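Local coordinates for protein phospho-furanose lactonase (Mycoplasma synoviae, PDB 3OVG) that catalyses the zinc-dependent hydrolysis of phosphorylated 1,4-lactones such as D-xylono-1,4-lactone 5-phosphate to the corresponding phospho-sugar acids, and also hydrolyses carboxy 1,4-lactones, at residues 203-208 and 343-348; 193-198 and 212-217; 99-104 and 112-117; 224-229 and 237-242. All blocks are in the same frame, centred on the assembly; numbering follows the deposited sequence.

Contact 1 (203-208 and 343-348)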
loop_
_atom_site.group_PDB
_atom_site.type_symbol
_atom_site.label_atom_id
_atom_site.label_comp_id
_atom_site.label_asym_id
_atom_site.label_seq_id
_atom_site.Cartn_x
_atom_site.Cartn_y
_atom_site.Cartn_z
ATOM N N ILE A 203 -1.028 27.186 -30.142
ATOM C CA ILE A 203 -1.314 28.052 -31.256
ATOM C C ILE A 203 -1.644 29.435 -30.754
ATOM O O ILE A 203 -1.260 30.412 -31.355
ATOM C CB ILE A 203 -2.499 27.504 -32.074
ATOM C CG1 ILE A 203 -2.081 26.221 -32.809
ATOM C CG2 ILE A 203 -3.007 28.582 -33.015
ATOM C CD1 ILE A 203 -3.296 25.365 -33.365
ATOM N N GLY A 204 -2.329 29.516 -29.619
ATOM C CA GLY A 204 -2.591 30.803 -29.000
ATOM C C GLY A 204 -1.326 31.558 -28.590
ATOM O O GLY A 204 -1.304 32.794 -28.595
ATOM N N PHE A 205 -0.281 30.836 -28.197
ATOM C CA PHE A 205 0.978 31.496 -27.883
ATOM C C PHE A 205 1.692 31.955 -29.155
ATOM O O PHE A 205 2.632 32.736 -29.083
ATOM C CB PHE A 205 1.910 30.591 -27.088
ATOM C CG PHE A 205 1.538 30.456 -25.661
ATOM C CD1 PHE A 205 1.641 31.543 -24.804
ATOM C CD2 PHE A 205 1.080 29.243 -25.173
ATOM C CE1 PHE A 205 1.312 31.415 -23.454
ATOM C CE2 PHE A 205 0.737 29.096 -23.836
ATOM C CZ PHE A 205 0.845 30.186 -22.966
ATOM N N GLY A 206 1.260 31.443 -30.305
ATOM C CA GLY A 206 1.901 31.799 -31.555
ATOM C C GLY A 206 2.647 30.635 -32.199
ATOM O O GLY A 206 3.296 30.809 -33.219
ATOM N N ALA A 207 2.567 29.440 -31.626
ATOM C CA ALA A 207 3.256 28.306 -32.250
ATOM C C ALA A 207 2.619 27.963 -33.589
ATOM O O ALA A 207 1.432 28.168 -33.763
ATOM C CB ALA A 207 3.295 27.073 -31.311
ATOM N N ASN A 208 3.420 27.463 -34.531
ATOM C CA ASN A 208 2.911 26.968 -35.813
ATOM C C ASN A 208 2.258 25.579 -35.678
ATOM O O ASN A 208 2.948 24.607 -35.344
ATOM C CB ASN A 208 4.072 26.914 -36.807
ATOM C CG ASN A 208 3.644 26.509 -38.225
ATOM O OD1 ASN A 208 2.480 26.211 -38.506
ATOM N ND2 ASN A 208 4.621 26.483 -39.127
ATOM N N LYS A 343 -6.467 36.130 -26.639
ATOM C CA LYS A 343 -7.216 36.516 -25.442
ATOM C C LYS A 343 -7.496 35.305 -24.559
ATOM O O LYS A 343 -7.392 35.369 -23.332
ATOM C CB LYS A 343 -8.553 37.143 -25.831
ATOM C CG LYS A 343 -8.454 38.512 -26.479
ATOM C CD LYS A 343 -9.792 39.257 -26.308
ATOM C CE LYS A 343 -9.662 40.774 -26.538
ATOM N NZ LYS A 343 -9.409 41.137 -27.976
ATOM N N GLU A 344 -7.903 34.211 -25.194
ATOM C CA GLU A 344 -8.246 32.993 -24.479
ATOM C C GLU A 344 -7.103 32.511 -23.576
ATOM O O GLU A 344 -7.323 32.162 -22.422
ATOM C CB GLU A 344 -8.666 31.900 -25.463
ATOM C CG GLU A 344 -8.776 30.520 -24.815
ATOM C CD GLU A 344 -9.723 29.561 -25.538
ATOM O OE1 GLU A 344 -10.867 29.954 -25.853
ATOM O OE2 GLU A 344 -9.322 28.399 -25.760
ATOM N N VAL A 345 -5.886 32.489 -24.106
ATOM C CA VAL A 345 -4.726 32.071 -23.330
ATOM C C VAL A 345 -4.372 33.057 -22.207
ATOM O O VAL A 345 -4.038 32.657 -21.101
ATOM C CB VAL A 345 -3.492 31.837 -24.249
ATOM C CG1 VAL A 345 -2.231 31.675 -23.414
ATOM C CG2 VAL A 345 -3.729 30.606 -25.157
ATOM N N LEU A 346 -4.430 34.346 -22.489
ATOM C CA LEU A 346 -4.088 35.357 -21.485
ATOM C C LEU A 346 -5.049 35.318 -20.303
ATOM O O LEU A 346 -4.657 35.448 -19.135
ATOM C CB LEU A 346 -4.120 36.751 -22.118
ATOM C CG LEU A 346 -2.961 37.044 -23.065
ATOM C CD1 LEU A 346 -3.072 38.473 -23.646
ATOM C CD2 LEU A 346 -1.618 36.810 -22.363
ATOM N N GLU A 347 -6.323 35.110 -20.606
ATOM C CA GLU A 347 -7.293 35.020 -19.538
ATOM C C GLU A 347 -7.126 33.717 -18.718
ATOM O O GLU A 347 -7.315 33.729 -17.508
ATOM C CB GLU A 347 -8.702 35.157 -20.086
ATOM C CG GLU A 347 -9.731 35.394 -19.006
ATOM C CD GLU A 347 -9.639 36.792 -18.426
ATOM O OE1 GLU A 347 -8.913 37.624 -19.015
ATOM O OE2 GLU A 347 -10.301 37.047 -17.390
ATOM N N LEU A 348 -6.775 32.603 -19.371
ATOM C CA LEU A 348 -6.472 31.366 -18.649
ATOM C C LEU A 348 -5.241 31.551 -17.732
ATOM O O LEU A 348 -5.224 31.079 -16.609
ATOM C CB LEU A 348 -6.260 30.189 -19.606
ATOM C CG LEU A 348 -6.071 28.800 -18.958
ATOM C CD1 LEU A 348 -7.237 28.441 -18.020
ATOM C CD2 LEU A 348 -5.825 27.691 -19.999
#
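V345 meets F205 and G204 with its two methyl branches. Its CB is directed at residues 203-208 and forks there. CG1 lies anti to the backbone N (chi1 169°), and this turn carries it over one face of the F205 ring. It stands 3.4 Å above the ring plane, displaced toward the rim. The nearest ring atom is F205 CZ, 3.4 Å from V345 CG1, with F205 CE1 next at 3.6 Å. V345 CG1 is 3.8 Å from the ring centroid and 27° off the ring normal, a CH-pi contact. The other branch, CG2, reaches the backbone instead, 4.0 Å from G204 CA. G204 has no side chain, so the methyl can settle directly against the main chain. One valine thus fills the angle between a helical backbone and an aromatic face. The two side chains run at about a right angle to each other.

The aromatic ring belongs to the end of a helix. G206 takes a positive phi and closes a Schellman motif, with G206 N bonded to I203 O at 2.9 Å. The carbonyl O of G206 is held by R334. All three touching residues are buried and apolar at the contact.

The helices are joined by more than this valine. G204 shares a backbone hydrogen bond with S342, just before K343. F205 also packs on E172 and A175 of helix 165-181, while V345 touches H201. Helix 343-351 thereby lies against the C-terminal end of helix 195-205, with helix 165-181 alongside.

Contact 2 (193-198 and 212-217). With ZN (zinc ion), chain H.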
loop_
_atom_site.group_PDB
_atom_site.type_symbol
_atom_site.label_atom_id
_atom_site.label_comp_id
_atom_site.label_asym_id
_atom_site.label_seq_id
_atom_site.Cartn_x
_atom_site.Cartn_y
_atom_site.Cartn_z
ATOM N N THR A 193 -6.545 12.980 -22.991
ATOM C CA THR A 193 -7.407 14.082 -22.560
ATOM C C THR A 193 -6.770 15.473 -22.796
ATOM O O THR A 193 -5.529 15.638 -22.812
ATOM C CB THR A 193 -7.792 13.984 -21.063
ATOM O OG1 THR A 193 -6.605 14.091 -20.234
ATOM C CG2 THR A 193 -8.542 12.680 -20.747
HETATM N N MSE A 194 -7.649 16.465 -22.947
HETATM C CA MSE A 194 -7.266 17.873 -23.112
HETATM C C MSE A 194 -6.469 18.149 -24.378
HETATM O O MSE A 194 -5.805 19.193 -24.495
HETATM C CB MSE A 194 -6.440 18.342 -21.909
HETATM C CG MSE A 194 -7.075 18.009 -20.572
HETATM SE SE MSE A 194 -8.826 18.884 -20.384
HETATM C CE MSE A 194 -8.255 20.806 -20.211
ATOM N N ALA A 195 -6.538 17.233 -25.335
ATOM C CA ALA A 195 -5.702 17.364 -26.531
ATOM C C ALA A 195 -6.089 18.616 -27.337
ATOM O O ALA A 195 -5.229 19.341 -27.838
ATOM C CB ALA A 195 -5.808 16.129 -27.378
ATOM N N LEU A 196 -7.393 18.859 -27.448
ATOM C CA LEU A 196 -7.893 20.021 -28.174
ATOM C C LEU A 196 -7.298 21.289 -27.538
ATOM O O LEU A 196 -6.845 22.207 -28.212
ATOM C CB LEU A 196 -9.421 20.060 -28.066
ATOM C CG LEU A 196 -10.124 21.234 -28.743
ATOM C CD1 LEU A 196 -9.761 21.278 -30.252
ATOM C CD2 LEU A 196 -11.621 21.143 -28.533
ATOM N N GLU A 197 -7.304 21.316 -26.219
ATOM C CA GLU A 197 -6.928 22.497 -25.485
ATOM C C GLU A 197 -5.402 22.715 -25.536
ATOM O O GLU A 197 -4.952 23.830 -25.700
ATOM C CB GLU A 197 -7.471 22.412 -24.053
ATOM C CG GLU A 197 -9.015 22.598 -23.967
ATOM C CD GLU A 197 -9.770 21.371 -24.463
ATOM O OE1 GLU A 197 -9.247 20.257 -24.327
ATOM O OE2 GLU A 197 -10.879 21.505 -24.985
ATOM N N VAL A 198 -4.620 21.651 -25.427
ATOM C CA VAL A 198 -3.185 21.740 -25.665
ATOM C C VAL A 198 -2.910 22.404 -27.033
ATOM O O VAL A 198 -2.166 23.400 -27.120
ATOM C CB VAL A 198 -2.542 20.381 -25.604
ATOM C CG1 VAL A 198 -1.169 20.434 -26.313
ATOM C CG2 VAL A 198 -2.434 19.957 -24.146
ATOM N N ILE A 212 3.519 20.891 -34.563
ATOM C CA ILE A 212 2.968 20.325 -33.339
ATOM C C ILE A 212 2.485 18.902 -33.515
ATOM O O ILE A 212 1.588 18.630 -34.326
ATOM C CB ILE A 212 1.755 21.154 -32.822
ATOM C CG1 ILE A 212 2.129 22.634 -32.631
ATOM C CG2 ILE A 212 1.094 20.473 -31.563
ATOM C CD1 ILE A 212 0.984 23.468 -32.032
ATOM N N GLN A 213 3.058 18.004 -32.725
ATOM C CA GLN A 213 2.458 16.687 -32.531
ATOM C C GLN A 213 1.855 16.527 -31.134
ATOM O O GLN A 213 2.418 17.018 -30.113
ATOM C CB GLN A 213 3.506 15.602 -32.707
ATOM C CG GLN A 213 3.899 15.322 -34.146
ATOM C CD GLN A 213 5.055 14.351 -34.210
ATOM O OE1 GLN A 213 6.215 14.755 -34.042
ATOM N NE2 GLN A 213 4.755 13.064 -34.457
ATOM N N ILE A 214 0.718 15.833 -31.084
ATOM C CA ILE A 214 0.111 15.501 -29.813
ATOM C C ILE A 214 0.039 13.982 -29.632
ATOM O O ILE A 214 -0.595 13.287 -30.425
ATOM C CB ILE A 214 -1.278 16.135 -29.639
ATOM C CG1 ILE A 214 -1.190 17.661 -29.762
ATOM C CG2 ILE A 214 -1.838 15.772 -28.249
ATOM C CD1 ILE A 214 -2.498 18.355 -29.420
ATOM N N SER A 215 0.677 13.472 -28.579
ATOM C CA SER A 215 0.803 12.018 -28.385
ATOM C C SER A 215 -0.309 11.441 -27.502
ATOM O O SER A 215 -0.938 12.178 -26.728
ATOM C CB SER A 215 2.175 11.680 -27.759
ATOM O OG SER A 215 3.109 11.271 -28.746
ATOM N N HIS A 216 -0.495 10.122 -27.618
ATOM C CA HIS A 216 -1.385 9.285 -26.785
ATOM C C HIS A 216 -2.902 9.406 -26.992
ATOM O O HIS A 216 -3.678 8.938 -26.154
ATOM C CB HIS A 216 -1.073 9.411 -25.305
ATOM C CG HIS A 216 0.382 9.400 -25.006
ATOM N ND1 HIS A 216 1.245 8.470 -25.546
ATOM C CD2 HIS A 216 1.137 10.208 -24.228
ATOM C CE1 HIS A 216 2.473 8.723 -25.140
ATOM N NE2 HIS A 216 2.434 9.766 -24.330
ATOM N N LEU A 217 -3.332 9.961 -28.115
ATOM C CA LEU A 217 -4.759 10.058 -28.324
ATOM C C LEU A 217 -5.332 8.642 -28.437
ATOM O O LEU A 217 -6.525 8.447 -28.249
ATOM C CB LEU A 217 -5.088 10.860 -29.585
ATOM C CG LEU A 217 -5.204 12.381 -29.402
ATOM C CD1 LEU A 217 -6.444 12.710 -28.545
ATOM C CD2 LEU A 217 -3.938 12.971 -28.825
HETATM ZN ZN ZN H . 4.132 10.044 -22.674
HETATM O O HOH W 1 4.790 7.667 -22.949
#
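The flat group beside the packing of A195 on I214 and L217 is the imidazole of H216. S215 CB lies over the centre of one face, 3.8 Å above the plane. The two ring nitrogens have separate partners. H216 NE2 binds the zinc ion at 2.4 Å, and ND1 is hydrogen-bonded to D240. The same ring also meets the rings of H188 and H26. The bond between H216 ND1 and D240 OD2 is consistent with a second-shell residue that fixes the rotation of the zinc ligand.

The packing between the two segments is apolar. A195 points its CB at the strand. L217 CD1 comes to 3.7 Å from A195 CB, and I214 CG2 sits at 4.1 Å from A195 CB. I214 keeps its CG1 branch anti to the carbonyl carbon (chi1 -58°), which lets CD1 reach the helix backbone and V198. There I214 CD1 lies close to A195 O at 3.3 Å and touches V198 CG1 at 4.0 Å. I214 and V198 pass each other in opposite directions.

A water 2.5 Å from the zinc ion, H188 and the carbamylated K155 belong to the same metal centre. Helix 195-205 packs here on the strand that follows it in a beta-alpha-beta unit. A zinc histidine placed just past the strand end is typical of the phosphotriesterase-family TIM barrel.

Contact 3 (99-104 and 112-117)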
loop_
_atom_site.group_PDB
_atom_site.type_symbol
_atom_site.label_atom_id
_atom_site.label_comp_id
_atom_site.label_asym_id
_atom_site.label_seq_id
_atom_site.Cartn_x
_atom_site.Cartn_y
_atom_site.Cartn_z
ATOM N N THR A 99 14.234 18.457 -25.725
ATOM C CA THR A 99 14.338 19.287 -24.520
ATOM C C THR A 99 12.936 19.490 -23.876
ATOM O O THR A 99 12.001 18.760 -24.165
ATOM C CB THR A 99 15.108 20.638 -24.768
ATOM O OG1 THR A 99 15.262 21.329 -23.527
ATOM C CG2 THR A 99 14.360 21.569 -25.746
ATOM N N GLY A 100 12.796 20.421 -22.952
ATOM C CA GLY A 100 11.492 20.653 -22.360
ATOM C C GLY A 100 11.109 19.864 -21.110
ATOM O O GLY A 100 11.945 19.515 -20.293
ATOM N N PHE A 101 9.817 19.581 -20.978
ATOM C CA PHE A 101 9.238 19.110 -19.720
ATOM C C PHE A 101 8.215 18.005 -19.897
ATOM O O PHE A 101 7.548 17.943 -20.931
ATOM C CB PHE A 101 8.571 20.274 -19.038
ATOM C CG PHE A 101 9.549 21.295 -18.582
ATOM C CD1 PHE A 101 10.184 21.145 -17.360
ATOM C CD2 PHE A 101 9.902 22.340 -19.399
ATOM C CE1 PHE A 101 11.119 22.070 -16.935
ATOM C CE2 PHE A 101 10.857 23.281 -18.975
ATOM C CZ PHE A 101 11.452 23.138 -17.754
ATOM N N HIS A 102 8.100 17.149 -18.883
ATOM C CA HIS A 102 7.017 16.169 -18.823
ATOM C C HIS A 102 5.792 16.800 -18.144
ATOM O O HIS A 102 5.764 18.012 -17.912
ATOM C CB HIS A 102 7.471 14.954 -18.045
ATOM C CG HIS A 102 7.019 13.673 -18.661
ATOM N ND1 HIS A 102 5.698 13.428 -18.970
ATOM C CD2 HIS A 102 7.709 12.573 -19.046
ATOM C CE1 HIS A 102 5.593 12.229 -19.516
ATOM N NE2 HIS A 102 6.799 11.687 -19.570
ATOM N N LYS A 103 4.776 15.993 -17.836
ATOM C CA LYS A 103 3.616 16.490 -17.105
ATOM C C LYS A 103 4.015 16.869 -15.686
ATOM O O LYS A 103 5.044 16.377 -15.153
ATOM C CB LYS A 103 2.519 15.411 -17.028
ATOM C CG LYS A 103 2.961 14.134 -16.341
ATOM C CD LYS A 103 1.942 12.998 -16.524
ATOM C CE LYS A 103 2.457 11.714 -15.902
ATOM N NZ LYS A 103 1.534 10.551 -16.072
ATOM N N ALA A 104 3.174 17.702 -15.077
ATOM C CA ALA A 104 3.455 18.311 -13.772
ATOM C C ALA A 104 3.692 17.299 -12.661
ATOM O O ALA A 104 4.407 17.585 -11.700
ATOM C CB ALA A 104 2.325 19.220 -13.371
ATOM N N SER A 112 10.453 22.759 -7.490
ATOM C CA SER A 112 11.125 22.381 -8.722
ATOM C C SER A 112 11.427 23.639 -9.552
ATOM O O SER A 112 10.756 24.639 -9.400
ATOM C CB SER A 112 10.216 21.467 -9.534
ATOM O OG SER A 112 9.264 22.235 -10.228
ATOM N N TRP A 113 12.395 23.574 -10.467
ATOM C CA TRP A 113 12.725 24.766 -11.268
ATOM C C TRP A 113 11.572 25.157 -12.214
ATOM O O TRP A 113 11.372 26.341 -12.515
ATOM C CB TRP A 113 14.076 24.622 -12.001
ATOM C CG TRP A 113 14.106 23.735 -13.244
ATOM C CD1 TRP A 113 13.775 22.398 -13.339
ATOM C CD2 TRP A 113 14.524 24.132 -14.552
ATOM N NE1 TRP A 113 13.961 21.955 -14.635
ATOM C CE2 TRP A 113 14.424 23.001 -15.391
ATOM C CE3 TRP A 113 14.987 25.344 -15.098
ATOM C CZ2 TRP A 113 14.767 23.050 -16.741
ATOM C CZ3 TRP A 113 15.339 25.378 -16.428
ATOM C CH2 TRP A 113 15.225 24.241 -17.237
ATOM N N LEU A 114 10.797 24.168 -12.653
ATOM C CA LEU A 114 9.599 24.471 -13.442
ATOM C C LEU A 114 8.659 25.372 -12.658
ATOM O O LEU A 114 8.091 26.311 -13.197
ATOM C CB LEU A 114 8.864 23.196 -13.857
ATOM C CG LEU A 114 7.556 23.429 -14.628
ATOM C CD1 LEU A 114 7.854 24.308 -15.801
ATOM C CD2 LEU A 114 6.989 22.062 -15.056
ATOM N N ALA A 115 8.499 25.091 -11.370
ATOM C CA ALA A 115 7.558 25.835 -10.551
ATOM C C ALA A 115 8.085 27.230 -10.263
ATOM O O ALA A 115 7.337 28.202 -10.302
ATOM C CB ALA A 115 7.323 25.089 -9.221
ATOM N N VAL A 116 9.382 27.314 -9.961
ATOM C CA VAL A 116 9.959 28.498 -9.347
ATOM C C VAL A 116 10.645 29.478 -10.301
ATOM O O VAL A 116 10.644 30.690 -10.075
ATOM C CB VAL A 116 10.960 28.059 -8.265
ATOM C CG1 VAL A 116 11.914 29.162 -7.958
ATOM C CG2 VAL A 116 10.187 27.601 -7.032
ATOM N N VAL A 117 11.246 28.956 -11.362
ATOM C CA VAL A 117 12.025 29.802 -12.279
ATOM C C VAL A 117 11.153 30.541 -13.303
ATOM O O VAL A 117 10.256 29.937 -13.905
ATOM C CB VAL A 117 13.120 28.953 -12.972
ATOM C CG1 VAL A 117 13.882 29.763 -14.049
ATOM C CG2 VAL A 117 14.061 28.363 -11.892
#
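W113 packs against F101 with its indole, and its carbonyl O takes a short backbone bond, with V117 N 2.9 Å from W113 O. One residue earlier, S112 caps the same short helix: A115 N donates to S112 OG at 3.2 Å. K169 NZ is hydrogen-bonded to the carbonyl O atoms of both L114 and V117, so one lysine bridges a carbonyl within the helix and the one just after it.

The contact itself is made by three apolar side chains. F101 points at the helix and puts its ring between W113 and L114. Against the indole the planes are turned by 44°, an oblique pair. F101 CZ is closest to W113 CZ2, at 3.5 Å. W113 reaches this place with CG between its backbone N and carbonyl carbon (chi1 76°).

Segment 99-104 is part of the loop that leaves barrel strand 94-97 of this TIM-barrel protein. H102, next to F101, packs edge-to-face with the zinc ligand H188. H102 ND1 accepts from K103 N at 3.0 Å, in the plane of the imidazole.

L114 sits over one face of F101. Its CD1 is 4.1 Å from the ring centroid, only 10° off the normal, a CH-pi contact. L114 CB adds a touch at F101 CE1, 4.0 Å away. I122 and A170 from two neighbouring helices also touch F101, and P142 of a third subunit packs on W113.

Contact 4 (224-229 and 237-242); sequences YYYEKV and LCFDGP
The Y226 and F239 rings meet obliquely, their planes turned by 59° and their centroids 5.1 Å apart. F239 brings the CE1 and CZ end of its ring over one face of Y226. F239 CE1 stands 3.6 Å above that plane, offset toward the rim. From the other ring, Y226 CZ lies near the plane of F239, at its edge; the closest approach is Y226 CZ to F239 CE1, 3.6 Å. Y226 leaves the helix with CG anti to its carbonyl carbon (chi1 -70°), which swings the ring round to the strand. Its phenol OH is hydrogen-bonded to L217 O, and this fixes the far end of the ring.

L237 fills the space nearer the helix backbone. Its two methyls diverge. CD1 lies 3.8 Å from Y226 CB and as far from Y226 O, so it packs at the root of the tyrosine. CD2 goes the other way, to 4.1 Å from V229 CG1. L237 crosses both helix side chains at a slant.

F239 also packs on L253 and I257 of helix 250-262, and Y226 touches N256 and L260 there. The short helix and strand segments run at 141° to each other, with axes 11.1 Å apart at closest approach. This is the helix-on-strand packing of a beta-alpha-beta crossover, here strand 212-215, helix 223-233 and strand 236-239, as in the TIM-barrel fold of the phosphotriesterase family.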
loop_
_atom_site.group_PDB
_atom_site.type_symbol
_atom_site.label_atom_id
_atom_site.label_comp_id
_atom_site.label_asym_id
_atom_site.label_seq_id
_atom_site.Cartn_x
_atom_site.Cartn_y
_atom_site.Cartn_z
ATOM N N TYR A 224 -14.443 10.942 -33.278
ATOM C CA TYR A 224 -15.041 12.254 -33.488
ATOM C C TYR A 224 -14.126 13.311 -32.905
ATOM O O TYR A 224 -13.896 14.352 -33.504
ATOM C CB TYR A 224 -16.451 12.324 -32.849
ATOM C CG TYR A 224 -17.385 11.259 -33.390
ATOM C CD1 TYR A 224 -17.876 11.338 -34.688
ATOM C CD2 TYR A 224 -17.734 10.160 -32.628
ATOM C CE1 TYR A 224 -18.737 10.340 -35.214
ATOM C CE2 TYR A 224 -18.593 9.170 -33.119
ATOM C CZ TYR A 224 -19.079 9.268 -34.412
ATOM O OH TYR A 224 -19.919 8.299 -34.889
ATOM N N TYR A 225 -13.620 13.020 -31.718
ATOM C CA TYR A 225 -12.664 13.889 -31.050
ATOM C C TYR A 225 -11.388 14.019 -31.888
ATOM O O TYR A 225 -10.863 15.107 -32.022
ATOM C CB TYR A 225 -12.356 13.341 -29.641
ATOM C CG TYR A 225 -11.485 14.259 -28.769
ATOM C CD1 TYR A 225 -11.879 15.568 -28.497
ATOM C CD2 TYR A 225 -10.287 13.797 -28.208
ATOM C CE1 TYR A 225 -11.092 16.415 -27.706
ATOM C CE2 TYR A 225 -9.491 14.623 -27.425
ATOM C CZ TYR A 225 -9.902 15.932 -27.164
ATOM O OH TYR A 225 -9.129 16.748 -26.356
ATOM N N TYR A 226 -10.888 12.907 -32.443
ATOM C CA TYR A 226 -9.661 12.921 -33.235
ATOM C C TYR A 226 -9.855 13.903 -34.394
ATOM O O TYR A 226 -9.020 14.772 -34.699
ATOM C CB TYR A 226 -9.365 11.530 -33.850
ATOM C CG TYR A 226 -8.953 10.453 -32.886
ATOM C CD1 TYR A 226 -8.657 10.740 -31.558
ATOM C CD2 TYR A 226 -8.809 9.131 -33.322
ATOM C CE1 TYR A 226 -8.268 9.724 -30.683
ATOM C CE2 TYR A 226 -8.428 8.124 -32.459
ATOM C CZ TYR A 226 -8.150 8.421 -31.151
ATOM O OH TYR A 226 -7.749 7.407 -30.308
ATOM N N GLU A 227 -11.003 13.738 -35.026
ATOM C CA GLU A 227 -11.337 14.491 -36.200
ATOM C C GLU A 227 -11.487 15.985 -35.869
ATOM O O GLU A 227 -10.988 16.848 -36.614
ATOM C CB GLU A 227 -12.624 13.904 -36.813
ATOM C CG GLU A 227 -13.160 14.728 -37.931
ATOM C CD GLU A 227 -14.431 14.089 -38.517
ATOM O OE1 GLU A 227 -15.143 13.381 -37.763
ATOM O OE2 GLU A 227 -14.693 14.319 -39.712
ATOM N N LYS A 228 -12.155 16.261 -34.745
ATOM C CA LYS A 228 -12.369 17.617 -34.246
ATOM C C LYS A 228 -11.038 18.336 -34.027
ATOM O O LYS A 228 -10.863 19.509 -34.421
ATOM C CB LYS A 228 -13.143 17.597 -32.916
ATOM C CG LYS A 228 -13.528 19.013 -32.372
ATOM C CD LYS A 228 -14.216 18.914 -30.992
ATOM C CE LYS A 228 -14.798 20.234 -30.482
ATOM N NZ LYS A 228 -15.695 20.899 -31.488
ATOM N N VAL A 229 -10.115 17.640 -33.379
ATOM C CA VAL A 229 -8.829 18.246 -33.024
ATOM C C VAL A 229 -8.066 18.608 -34.285
ATOM O O VAL A 229 -7.631 19.741 -34.453
ATOM C CB VAL A 229 -7.960 17.313 -32.182
ATOM C CG1 VAL A 229 -6.570 17.911 -32.011
ATOM C CG2 VAL A 229 -8.629 17.061 -30.830
ATOM N N LEU A 237 -1.655 14.182 -34.850
ATOM C CA LEU A 237 -1.820 13.212 -33.771
ATOM C C LEU A 237 -0.744 12.143 -33.919
ATOM O O LEU A 237 -0.677 11.487 -34.942
ATOM C CB LEU A 237 -3.238 12.574 -33.812
ATOM C CG LEU A 237 -4.399 13.586 -33.811
ATOM C CD1 LEU A 237 -5.799 12.945 -33.772
ATOM C CD2 LEU A 237 -4.218 14.622 -32.666
ATOM N N CYS A 238 0.127 12.010 -32.918
ATOM C CA CYS A 238 1.115 10.934 -32.881
ATOM C C CYS A 238 0.551 9.770 -32.087
ATOM O O CYS A 238 0.482 9.817 -30.879
ATOM C CB CYS A 238 2.439 11.390 -32.255
ATOM S SG CYS A 238 3.699 10.066 -32.239
ATOM N N PHE A 239 0.136 8.708 -32.767
ATOM C CA PHE A 239 -0.408 7.567 -32.058
ATOM C C PHE A 239 0.661 6.610 -31.607
ATOM O O PHE A 239 1.529 6.234 -32.398
ATOM C CB PHE A 239 -1.384 6.791 -32.963
ATOM C CG PHE A 239 -2.634 7.527 -33.243
ATOM C CD1 PHE A 239 -3.575 7.720 -32.231
ATOM C CD2 PHE A 239 -2.888 8.042 -34.509
ATOM C CE1 PHE A 239 -4.763 8.400 -32.488
ATOM C CE2 PHE A 239 -4.071 8.731 -34.762
ATOM C CZ PHE A 239 -5.001 8.910 -33.748
ATOM N N ASP A 240 0.565 6.145 -30.365
ATOM C CA ASP A 240 1.154 4.845 -30.064
ATOM C C ASP A 240 -0.037 3.895 -29.842
ATOM O O ASP A 240 -1.138 4.199 -30.306
ATOM C CB ASP A 240 2.081 4.940 -28.867
ATOM C CG ASP A 240 1.351 5.377 -27.633
ATOM O OD1 ASP A 240 1.141 4.515 -26.761
ATOM O OD2 ASP A 240 0.982 6.571 -27.538
ATOM N N GLY A 241 0.162 2.769 -29.148
ATOM C CA GLY A 241 -0.928 1.821 -28.894
ATOM C C GLY A 241 -0.776 0.384 -29.400
ATOM O O GLY A 241 -1.349 -0.562 -28.837
ATOM N N PRO A 242 0.002 0.181 -30.468
ATOM C CA PRO A 242 0.229 -1.225 -30.837
ATOM C C PRO A 242 0.786 -2.047 -29.657
ATOM O O PRO A 242 1.710 -1.572 -28.965
ATOM C CB PRO A 242 1.265 -1.114 -31.953
ATOM C CG PRO A 242 0.983 0.204 -32.596
ATOM C CD PRO A 242 0.605 1.115 -31.432
#

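How the contacts relate
All four contacts are buried and apolar where their segments meet. Contacts 2 and 4 lie deepest. They are successive helix-on-strand packings in one parallel sheet, with strands 212-215 and 236-239 side by side. Polar bonds join the two contacts, one of them at a zinc ligand. Contact 1 is farther from the chain's centre and joins helix to helix. It shares helix 195-205 with contact 2, and I203 packs on I212 between them. Contact 3 stands apart as loop against short helix. Aromatic rings serve contacts 1, 3 and 4, while contact 2 relies on aliphatic groups for its packing.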